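Side-chain contacts in putative NADP oxidoreductase BF3122 (Bacteroides fragilis, PDB 3D1L), which probably acts as an NADP-dependent oxidoreductase, pairing a Rossmann-type nucleotide-binding domain with a helical domain related to the C-terminal domain of 6-phosphogluconate dehydrogenase: residues 27-31 with 32-36; 43-46 with 47-51; 177-181 with 182-186; 202-205 with 206-209. All blocks are in the same frame, centred on the assembly; numbering follows the deposited sequence. Where two conformers were deposited one is given.

Contact 1 (27-31 with 32-36); sequences KALYR and KGFRI
Phe34 folds back over the last turn of helix 20-31 and comes to lie against Leu29, five residues earlier. Its CB rests 3.3 Å from Leu29 O. The first torsion (chi1 -76°) sets CG opposite the carbonyl carbon of Phe34, and this carries the ring along the leucine. CG faces the CD2 branch of Leu29, whereas CD1 meets two groups: Leu29 O, close to the ring plane at the edge, and Leu29 CD2 at 3.8 Å. Farther out, CE1 is still within van der Waals range of that methyl. Leu29 CD2 thus sits over one ring face, 4.1 Å from the centroid and 22° off the normal, a CH-pi contact. A second apolar patch forms where Ile36 CD1 reaches Tyr30 CB at 3.7 Å and, slightly farther away, Leu29 CB.

The backbone between these side chains closes the helix with a Schellman motif. Phe34 N donates to Leu29 O (2.9 Å), and Gly33 N donates to Tyr30 O (3.1 Å). Gly33 takes the positive phi of the motif, 100°. A water donates to both Tyr30 O and Phe34 O, tying the turn together.

The contact forms the alpha-to-beta turn of the beta-alpha-beta unit 12-16, 20-31, 35-40. Tyr30 OH bonds Glu55, and Arg31 makes a salt bridge with Glu131. On the buried side, Leu29 and Phe34 both pack on Ile155 of helix 146-157, while Phe34 also touches Ile13 of strand 12-16.

Contact 2 (43-46 with 47-51); sequences TEES and ARELA
The guanidinium of Arg48 lies back over the preceding turn, with Glu44 O over one of its faces and Glu45 CA approaching obliquely. NH1 stands 3.9 Å from Glu44 CG and NH2 3.6 Å from Glu45 CA, so the group touches aliphatic carbon and backbone; its nearest approach to the carboxylate of Glu44, OE2 to NH1, is 4.8 Å. A bend at chi3 (38°) turns the arginine toward the start of the helix. The other pair of flat groups, Glu45 and Glu49, runs side by side in the same direction, their carboxylate planes only 6° apart, with Glu49 OE1 3.7 Å from Glu45 CG. Glu45 and Arg48 were each modelled in two conformers, so their tips are less certain than their stems.

All this decorates the first turns of helix 44-53, which follows strand 35-40 in the Rossmann-type fold and leads to strand 57-59. Regular i to i+4 bonds start at once: Ala47 N to Thr43 O is 3.1 Å and nearly straight (174°), and Arg48 N to Glu44 O is 2.9 Å. Thr43 occupies the N-cap position but its side chain makes no capping bond; its OG1 accepts a weak bond from Ser46 OG (3.3 Å). Glu44 OE2 bonds the hydroxyl of Tyr58 in strand 57-59, against whose side chain Ala47 and Arg48 also rest.

Contact 3 (177-181 with 182-186); sequences AAVFT and CNFTN. With MPR (2-mercapto-propion aldehyde), chain E.
Val179 O takes two backbone donors from the following turn: Phe184 N at 2.9 Å, almost in line with the C=O bond, and Asn183 N through a weak, bent bond. The i to i+5 bond marks a pi-type widening within helix 168-198, the long helix of the domain related to the 6-phosphogluconate dehydrogenase C-terminal fold. Thr185 N continues the pattern with a weak bond to Phe180 O.

Two phenylalanines stack beside the widened turn. Phe184 points its edge at the face of Phe180, a T-shaped pair with planes at 79° and centroids 5.1 Å apart. One face of the Phe184 ring is covered by Val179 CG1, 3.8 Å from its centroid; chi1 of 170° swings that methyl opposite the valine nitrogen and toward the ring. Tyr255 of the second subunit adds another edge-to-face contact to Phe184. The threonine hydroxyls are spent on the backbone: Thr181 OG1 donates to Ala177 O, which already holds Thr181 N, and Thr185 OG1 donates to Thr181 O at 3.0 Å.

On another side the helix lines a ligand pocket. Cys182 SG is joined covalently to S3 of 2-mercapto-propion aldehyde, though the modelled bond is stretched to 2.6 Å, and the ligand's C3 rests 3.6 Å from Ala178 CB.

Contact 4 (202-205 with 206-209); sequences PFDV and MLPL
Phe203 and Val205 supply the closely packed side of this turn, against selenomethionine Met206 and Leu207. The phenylalanine ring is met obliquely at two atoms: CE1 lies 4.0 Å from Met206 CB, and CE2 lies 3.8 Å from Leu207 CD2, whose side chain crosses it at about a right angle. Val205 CG2 stands between its own backbone N and carbonyl carbon (chi1 -62° for CG1), and there it touches CE of the selenomethionine at 3.8 Å. Bends at chi2 and chi3 curl the end of Met206 back to make that possible. Leu196 of helix 168-198 receives both Val205 and Met206, while Phe203 packs on Tyr189 and Ala193 of the same helix.

Between these side chains the backbone makes a 3-10 turn that runs into helix 207-219. Its signature is a pair of i to i+3 bonds: Met206 N to Phe203 O, 2.9 Å and 155° at the hydrogen, then Leu207 N to Asp204 O at 3.2 Å.

The other side is looser and only partly buried. Asp204 runs alongside Leu207 in the same direction, its OD1 no nearer than 3.9 Å to CD1. Pro208, which has no N-H to give, merely brings CD to 3.9 Å from Asp204 O. This side still borders the second subunit, where Arg162 lies against Asp204 and Thr125 against Pro208.

The four contacts fall into two groups. Contacts 1 and 2 belong to the Rossmann-type part, their centres about 17 Å apart and nearest atoms about 5 Å; strand 35-40, where contact 1 ends, leads into the helix of contact 2. Contacts 3 and 4 lie in the helical domain, centres about 19 Å apart, and both meet the second subunit: Met206 of contact 4 packs on Thr181 of that subunit's contact 3. Contact 3 holds the ligand bound to Cys182. Leu209 of contact 4 touches another copy of 2-mercapto-propion aldehyde; since Pro208 meets Thr125 of the second subunit, this is probably that subunit's equivalent pocket. Contacts 1 and 2 are each centred about 28 Å from contact 3.

Contact 1 (27-31 with 32-36)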
loop_
_atom_site.group_PDB
_atom_site.type_symbol
_atom_site.label_atom_id
_atom_site.label_comp_id
_atom_site.label_asym_id
_atom_site.label_seq_id
_atom_site.Cartn_x
_atom_site.Cartn_y
_atom_site.Cartn_z
ATOM N N LYS B 27 14.050 -8.579 18.354
ATOM C CA LYS B 27 15.106 -8.871 17.368
ATOM C C LYS B 27 16.118 -7.717 17.223
ATOM O O LYS B 27 17.318 -7.950 17.170
ATOM C CB LYS B 27 14.499 -9.242 16.010
ATOM C CG LYS B 27 13.892 -10.670 15.974
ATOM C CD LYS B 27 12.820 -10.818 14.855
ATOM C CE LYS B 27 13.419 -11.022 13.473
ATOM N NZ LYS B 27 12.404 -11.427 12.441
ATOM N N ALA B 28 15.618 -6.479 17.205
ATOM C CA ALA B 28 16.458 -5.303 17.103
ATOM C C ALA B 28 17.373 -5.163 18.333
ATOM O O ALA B 28 18.559 -4.865 18.186
ATOM C CB ALA B 28 15.611 -4.066 16.898
ATOM N N LEU B 29 16.831 -5.408 19.532
ATOM C CA LEU B 29 17.652 -5.419 20.762
ATOM C C LEU B 29 18.732 -6.494 20.741
ATOM O O LEU B 29 19.883 -6.203 21.017
ATOM C CB LEU B 29 16.775 -5.588 21.992
ATOM C CG LEU B 29 15.833 -4.411 22.298
ATOM C CD1 LEU B 29 14.667 -4.877 23.199
ATOM C CD2 LEU B 29 16.635 -3.286 22.930
ATOM N N TYR B 30 18.336 -7.732 20.425
ATOM C CA TYR B 30 19.236 -8.891 20.238
ATOM C C TYR B 30 20.368 -8.658 19.215
ATOM O O TYR B 30 21.531 -9.018 19.452
ATOM C CB TYR B 30 18.376 -10.109 19.848
ATOM C CG TYR B 30 19.110 -11.325 19.387
ATOM C CD1 TYR B 30 19.769 -12.151 20.299
ATOM C CD2 TYR B 30 19.125 -11.677 18.038
ATOM C CE1 TYR B 30 20.429 -13.275 19.885
ATOM C CE2 TYR B 30 19.783 -12.805 17.609
ATOM C CZ TYR B 30 20.435 -13.605 18.532
ATOM O OH TYR B 30 21.103 -14.735 18.121
ATOM N N ARG B 31 20.027 -8.060 18.076
ATOM C CA ARG B 31 21.017 -7.737 17.047
ATOM C C ARG B 31 22.005 -6.666 17.496
ATOM O O ARG B 31 23.164 -6.656 17.054
ATOM C CB ARG B 31 20.338 -7.321 15.741
ATOM C CG ARG B 31 19.738 -8.498 15.000
ATOM C CD ARG B 31 18.732 -8.067 13.955
ATOM N NE ARG B 31 18.195 -9.251 13.278
ATOM C CZ ARG B 31 16.995 -9.330 12.705
ATOM N NH1 ARG B 31 16.159 -8.292 12.723
ATOM N NH2 ARG B 31 16.623 -10.466 12.120
ATOM N N LYS B 32 21.552 -5.768 18.363
ATOM C CA LYS B 32 22.424 -4.730 18.907
ATOM C C LYS B 32 23.243 -5.209 20.095
ATOM O O LYS B 32 24.084 -4.465 20.633
ATOM C CB LYS B 32 21.638 -3.469 19.256
ATOM C CG LYS B 32 21.283 -2.645 18.035
ATOM C CD LYS B 32 22.525 -2.142 17.261
ATOM C CE LYS B 32 22.123 -1.599 15.894
ATOM N NZ LYS B 32 23.254 -0.900 15.202
ATOM N N GLY B 33 23.016 -6.456 20.492
ATOM C CA GLY B 33 23.851 -7.091 21.498
ATOM C C GLY B 33 23.257 -7.092 22.885
ATOM O O GLY B 33 23.948 -7.447 23.828
ATOM N N PHE B 34 21.981 -6.705 23.015
ATOM C CA PHE B 34 21.287 -6.766 24.312
ATOM C C PHE B 34 20.959 -8.202 24.688
ATOM O O PHE B 34 20.868 -9.075 23.824
ATOM C CB PHE B 34 19.995 -5.941 24.328
ATOM C CG PHE B 34 20.218 -4.462 24.440
ATOM C CD1 PHE B 34 20.442 -3.692 23.307
ATOM C CD2 PHE B 34 20.202 -3.840 25.692
ATOM C CE1 PHE B 34 20.669 -2.323 23.414
ATOM C CE2 PHE B 34 20.425 -2.476 25.815
ATOM C CZ PHE B 34 20.659 -1.713 24.674
ATOM N N ARG B 35 20.783 -8.422 25.986
ATOM C CA ARG B 35 20.514 -9.727 26.549
ATOM C C ARG B 35 19.028 -9.876 26.899
ATOM O O ARG B 35 18.536 -9.299 27.863
ATOM C CB ARG B 35 21.391 -9.946 27.781
ATOM C CG ARG B 35 21.255 -11.319 28.417
ATOM C CD ARG B 35 22.445 -11.585 29.360
ATOM N NE ARG B 35 22.059 -12.306 30.581
ATOM C CZ ARG B 35 22.181 -11.829 31.826
ATOM N NH1 ARG B 35 22.692 -10.620 32.053
ATOM N NH2 ARG B 35 21.796 -12.570 32.859
ATOM N N ILE B 36 18.326 -10.648 26.086
ATOM C CA ILE B 36 16.938 -10.974 26.356
ATOM C C ILE B 36 16.952 -12.299 27.099
ATOM O O ILE B 36 17.273 -13.331 26.511
ATOM C CB ILE B 36 16.107 -11.017 25.034
ATOM C CG1 ILE B 36 16.062 -9.605 24.429
ATOM C CG2 ILE B 36 14.701 -11.479 25.305
ATOM C CD1 ILE B 36 16.477 -9.569 23.029
HETATM O O HOH W 1 22.481 -10.153 21.673
#

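Contact 2 (43-46 with 47-51)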
loop_
_atom_site.group_PDB
_atom_site.type_symbol
_atom_site.label_atom_id
_atom_site.label_comp_id
_atom_site.label_asym_id
_atom_site.label_seq_id
_atom_site.Cartn_x
_atom_site.Cartn_y
_atom_site.Cartn_z
ATOM N N THR B 43 0.455 -18.019 24.791
ATOM C CA THR B 43 0.490 -19.285 24.041
ATOM C C THR B 43 1.913 -19.802 23.790
ATOM O O THR B 43 2.796 -19.047 23.411
ATOM C CB THR B 43 -0.289 -19.204 22.702
ATOM O OG1 THR B 43 0.263 -18.159 21.894
ATOM C CG2 THR B 43 -1.785 -18.898 22.952
ATOM N N GLU B 44 2.108 -21.097 23.992
ATOM C CA GLU B 44 3.415 -21.712 23.853
ATOM C C GLU B 44 4.095 -21.456 22.503
ATOM O O GLU B 44 5.280 -21.196 22.442
ATOM C CB GLU B 44 3.322 -23.221 24.142
ATOM C CG GLU B 44 4.659 -23.915 24.010
ATOM C CD GLU B 44 4.832 -25.062 24.971
ATOM O OE1 GLU B 44 3.959 -25.959 24.985
ATOM O OE2 GLU B 44 5.860 -25.077 25.692
ATOM N N GLU B 45 3.326 -21.529 21.433
ATOM C CA GLU B 45 3.814 -21.334 20.065
ATOM C C GLU B 45 4.477 -19.964 19.891
ATOM O O GLU B 45 5.557 -19.846 19.285
ATOM C CB GLU B 45 2.631 -21.504 19.099
ATOM C CG GLU B 45 2.915 -21.338 17.609
ATOM C CD GLU B 45 1.646 -21.470 16.768
ATOM O OE1 GLU B 45 0.915 -20.466 16.606
ATOM O OE2 GLU B 45 1.376 -22.580 16.273
ATOM N N SER B 46 3.819 -18.922 20.412
ATOM C CA SER B 46 4.313 -17.532 20.293
ATOM C C SER B 46 5.515 -17.253 21.191
ATOM O O SER B 46 6.474 -16.595 20.771
ATOM C CB SER B 46 3.206 -16.529 20.605
ATOM O OG SER B 46 2.144 -16.699 19.675
ATOM N N ALA B 47 5.459 -17.761 22.421
ATOM C CA ALA B 47 6.566 -17.650 23.350
ATOM C C ALA B 47 7.823 -18.341 22.764
ATOM O O ALA B 47 8.886 -17.742 22.705
ATOM C CB ALA B 47 6.170 -18.248 24.696
ATOM N N ARG B 48 7.663 -19.563 22.264
ATOM C CA ARG B 48 8.781 -20.345 21.727
ATOM C C ARG B 48 9.362 -19.747 20.451
ATOM O O ARG B 48 10.570 -19.596 20.331
ATOM C CB ARG B 48 8.353 -21.796 21.469
ATOM C CG ARG B 48 9.491 -22.704 20.950
ATOM C CD ARG B 48 8.995 -24.025 20.352
ATOM N NE ARG B 48 7.750 -23.881 19.602
ATOM C CZ ARG B 48 6.617 -24.516 19.894
ATOM N NH1 ARG B 48 6.558 -25.368 20.917
ATOM N NH2 ARG B 48 5.535 -24.310 19.154
ATOM N N GLU B 49 8.503 -19.420 19.495
ATOM C CA GLU B 49 8.936 -18.818 18.234
ATOM C C GLU B 49 9.831 -17.641 18.506
ATOM O O GLU B 49 10.935 -17.554 17.967
ATOM C CB GLU B 49 7.738 -18.383 17.374
ATOM C CG GLU B 49 7.154 -19.507 16.559
ATOM C CD GLU B 49 5.917 -19.089 15.748
ATOM O OE1 GLU B 49 5.331 -20.006 15.103
ATOM O OE2 GLU B 49 5.541 -17.875 15.737
ATOM N N LEU B 50 9.374 -16.742 19.363
ATOM C CA LEU B 50 10.198 -15.568 19.653
ATOM C C LEU B 50 11.487 -15.901 20.425
ATOM O O LEU B 50 12.538 -15.353 20.134
ATOM C CB LEU B 50 9.399 -14.446 20.352
ATOM C CG LEU B 50 10.236 -13.182 20.649
ATOM C CD1 LEU B 50 11.026 -12.678 19.392
ATOM C CD2 LEU B 50 9.340 -12.090 21.215
ATOM N N ALA B 51 11.402 -16.779 21.417
ATOM C CA ALA B 51 12.581 -17.113 22.236
ATOM C C ALA B 51 13.713 -17.724 21.434
ATOM O O ALA B 51 14.895 -17.479 21.702
ATOM C CB ALA B 51 12.186 -18.032 23.379
#

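Contact 3 (177-181 with 182-186)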
loop_
_atom_site.group_PDB
_atom_site.type_symbol
_atom_site.label_atom_id
_atom_site.label_comp_id
_atom_site.label_asym_id
_atom_site.label_seq_id
_atom_site.Cartn_x
_atom_site.Cartn_y
_atom_site.Cartn_z
ATOM N N ALA B 177 -3.529 9.567 14.821
ATOM C CA ALA B 177 -3.093 9.878 13.460
ATOM C C ALA B 177 -2.488 8.652 12.744
ATOM O O ALA B 177 -2.665 8.468 11.546
ATOM C CB ALA B 177 -2.104 11.056 13.495
ATOM N N ALA B 178 -1.782 7.812 13.494
ATOM C CA ALA B 178 -1.146 6.592 12.951
ATOM C C ALA B 178 -2.191 5.570 12.575
ATOM O O ALA B 178 -1.948 4.727 11.726
ATOM C CB ALA B 178 -0.167 5.977 13.990
ATOM N N VAL B 179 -3.340 5.575 13.247
ATOM C CA VAL B 179 -4.357 4.598 12.848
ATOM C C VAL B 179 -4.851 4.927 11.427
ATOM O O VAL B 179 -4.987 4.019 10.577
ATOM C CB VAL B 179 -5.537 4.465 13.866
ATOM C CG1 VAL B 179 -6.675 3.628 13.257
ATOM C CG2 VAL B 179 -5.075 3.867 15.179
ATOM N N PHE B 180 -5.114 6.214 11.161
ATOM C CA PHE B 180 -5.411 6.657 9.778
ATOM C C PHE B 180 -4.275 6.333 8.849
ATOM O O PHE B 180 -4.445 5.736 7.780
ATOM C CB PHE B 180 -5.674 8.173 9.734
ATOM C CG PHE B 180 -7.016 8.560 10.274
ATOM C CD1 PHE B 180 -8.127 8.580 9.436
ATOM C CD2 PHE B 180 -7.182 8.844 11.626
ATOM C CE1 PHE B 180 -9.393 8.924 9.941
ATOM C CE2 PHE B 180 -8.444 9.190 12.137
ATOM C CZ PHE B 180 -9.549 9.222 11.285
ATOM N N THR B 181 -3.089 6.758 9.254
ATOM C CA THR B 181 -1.938 6.658 8.372
ATOM C C THR B 181 -1.604 5.234 7.981
ATOM O O THR B 181 -1.225 4.993 6.831
ATOM C CB THR B 181 -0.704 7.333 8.971
ATOM O OG1 THR B 181 -0.987 8.730 9.097
ATOM C CG2 THR B 181 0.478 7.156 8.042
ATOM N N CYS B 182 -1.698 4.306 8.930
ATOM C CA CYS B 182 -1.225 2.928 8.698
ATOM C C CYS B 182 -2.353 1.921 8.563
ATOM O O CYS B 182 -2.367 1.094 7.641
ATOM C CB CYS B 182 -0.383 2.436 9.879
ATOM S SG CYS B 182 1.183 3.287 10.215
ATOM N N ASN B 183 -3.244 1.917 9.554
ATOM C CA ASN B 183 -4.258 0.873 9.660
ATOM C C ASN B 183 -5.294 1.023 8.565
ATOM O O ASN B 183 -5.594 0.049 7.869
ATOM C CB ASN B 183 -4.955 0.929 11.026
ATOM C CG ASN B 183 -4.028 0.599 12.183
ATOM O OD1 ASN B 183 -4.374 0.845 13.337
ATOM N ND2 ASN B 183 -2.849 0.046 11.886
ATOM N N PHE B 184 -5.851 2.233 8.429
ATOM C CA PHE B 184 -6.909 2.493 7.442
ATOM C C PHE B 184 -6.351 2.470 6.005
ATOM O O PHE B 184 -7.033 2.082 5.067
ATOM C CB PHE B 184 -7.630 3.818 7.712
ATOM C CG PHE B 184 -8.364 3.861 9.040
ATOM C CD1 PHE B 184 -8.597 2.696 9.768
ATOM C CD2 PHE B 184 -8.846 5.068 9.545
ATOM C CE1 PHE B 184 -9.285 2.742 10.984
ATOM C CE2 PHE B 184 -9.548 5.122 10.757
ATOM C CZ PHE B 184 -9.766 3.954 11.476
ATOM N N THR B 185 -5.117 2.931 5.852
ATOM C CA THR B 185 -4.434 2.892 4.570
ATOM C C THR B 185 -4.253 1.456 4.104
ATOM O O THR B 185 -4.598 1.118 2.971
ATOM C CB THR B 185 -3.079 3.593 4.657
ATOM O OG1 THR B 185 -3.288 5.020 4.719
ATOM C CG2 THR B 185 -2.239 3.264 3.385
ATOM N N ASN B 186 -3.726 0.594 4.970
ATOM C CA ASN B 186 -3.562 -0.815 4.593
ATOM C C ASN B 186 -4.920 -1.437 4.273
ATOM O O ASN B 186 -5.025 -2.243 3.351
ATOM C CB ASN B 186 -2.841 -1.627 5.692
ATOM C CG ASN B 186 -2.588 -3.053 5.267
ATOM O OD1 ASN B 186 -1.613 -3.347 4.558
ATOM N ND2 ASN B 186 -3.485 -3.948 5.659
HETATM C C1 MPR E . -1.130 1.783 15.248
HETATM O O MPR E . -2.222 1.150 15.318
HETATM C C2 MPR E . -0.440 2.263 14.007
HETATM C C3 MPR E . 1.052 2.545 14.107
HETATM S S3 MPR E . 1.886 2.340 12.502
#

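Contact 4 (202-205 with 206-209)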
loop_
_atom_site.group_PDB
_atom_site.type_symbol
_atom_site.label_atom_id
_atom_site.label_comp_id
_atom_site.label_asym_id
_atom_site.label_seq_id
_atom_site.Cartn_x
_atom_site.Cartn_y
_atom_site.Cartn_z
ATOM N N PRO B 202 -4.602 -10.202 -9.861
ATOM C CA PRO B 202 -3.784 -10.197 -8.652
ATOM C C PRO B 202 -3.641 -8.785 -8.049
ATOM O O PRO B 202 -3.657 -7.778 -8.774
ATOM C CB PRO B 202 -2.438 -10.735 -9.127
ATOM C CG PRO B 202 -2.391 -10.451 -10.592
ATOM C CD PRO B 202 -3.794 -10.294 -11.092
ATOM N N PHE B 203 -3.498 -8.737 -6.726
ATOM C CA PHE B 203 -3.343 -7.482 -6.015
ATOM C C PHE B 203 -2.105 -6.726 -6.485
ATOM O O PHE B 203 -2.102 -5.503 -6.529
ATOM C CB PHE B 203 -3.276 -7.727 -4.506
ATOM C CG PHE B 203 -2.686 -6.577 -3.744
ATOM C CD1 PHE B 203 -3.424 -5.392 -3.564
ATOM C CD2 PHE B 203 -1.369 -6.651 -3.253
ATOM C CE1 PHE B 203 -2.859 -4.307 -2.887
ATOM C CE2 PHE B 203 -0.795 -5.566 -2.555
ATOM C CZ PHE B 203 -1.539 -4.395 -2.383
ATOM N N ASP B 204 -1.077 -7.479 -6.852
ATOM C CA ASP B 204 0.249 -6.964 -7.199
ATOM C C ASP B 204 0.286 -5.850 -8.243
ATOM O O ASP B 204 1.243 -5.073 -8.268
ATOM C CB ASP B 204 1.133 -8.126 -7.665
ATOM C CG ASP B 204 1.226 -9.233 -6.626
ATOM O OD1 ASP B 204 1.994 -9.068 -5.639
ATOM O OD2 ASP B 204 0.521 -10.264 -6.793
ATOM N N VAL B 205 -0.735 -5.782 -9.102
ATOM C CA VAL B 205 -0.816 -4.740 -10.141
ATOM C C VAL B 205 -0.958 -3.333 -9.535
ATOM O O VAL B 205 -0.829 -2.320 -10.231
ATOM C CB VAL B 205 -1.986 -4.985 -11.173
ATOM C CG1 VAL B 205 -1.786 -6.274 -11.935
ATOM C CG2 VAL B 205 -3.386 -4.949 -10.501
HETATM N N MSE B 206 -1.233 -3.295 -8.234
HETATM C CA MSE B 206 -1.468 -2.056 -7.514
HETATM C C MSE B 206 -0.175 -1.468 -6.959
HETATM O O MSE B 206 -0.114 -0.278 -6.682
HETATM C CB MSE B 206 -2.466 -2.297 -6.372
HETATM C CG MSE B 206 -3.921 -2.497 -6.800
HETATM SE SE MSE B 206 -4.792 -0.957 -7.639
HETATM C CE MSE B 206 -4.926 -1.709 -9.394
ATOM N N LEU B 207 0.854 -2.298 -6.810
ATOM C CA LEU B 207 2.091 -1.903 -6.131
ATOM C C LEU B 207 2.769 -0.628 -6.655
ATOM O O LEU B 207 3.101 0.241 -5.850
ATOM C CB LEU B 207 3.092 -3.078 -6.006
ATOM C CG LEU B 207 2.639 -4.273 -5.146
ATOM C CD1 LEU B 207 3.602 -5.476 -5.311
ATOM C CD2 LEU B 207 2.436 -3.908 -3.666
ATOM N N PRO B 208 2.986 -0.511 -7.985
ATOM C CA PRO B 208 3.470 0.751 -8.571
ATOM C C PRO B 208 2.693 1.990 -8.111
ATOM O O PRO B 208 3.309 3.025 -7.821
ATOM C CB PRO B 208 3.230 0.558 -10.084
ATOM C CG PRO B 208 3.329 -0.886 -10.307
ATOM C CD PRO B 208 2.841 -1.563 -9.015
ATOM N N LEU B 209 1.362 1.881 -8.064
ATOM C CA LEU B 209 0.496 2.997 -7.671
ATOM C C LEU B 209 0.571 3.276 -6.171
ATOM O O LEU B 209 0.533 4.429 -5.735
ATOM C CB LEU B 209 -0.954 2.728 -8.116
ATOM C CG LEU B 209 -1.157 2.439 -9.621
ATOM C CD1 LEU B 209 -2.612 2.135 -9.935
ATOM C CD2 LEU B 209 -0.692 3.598 -10.454
#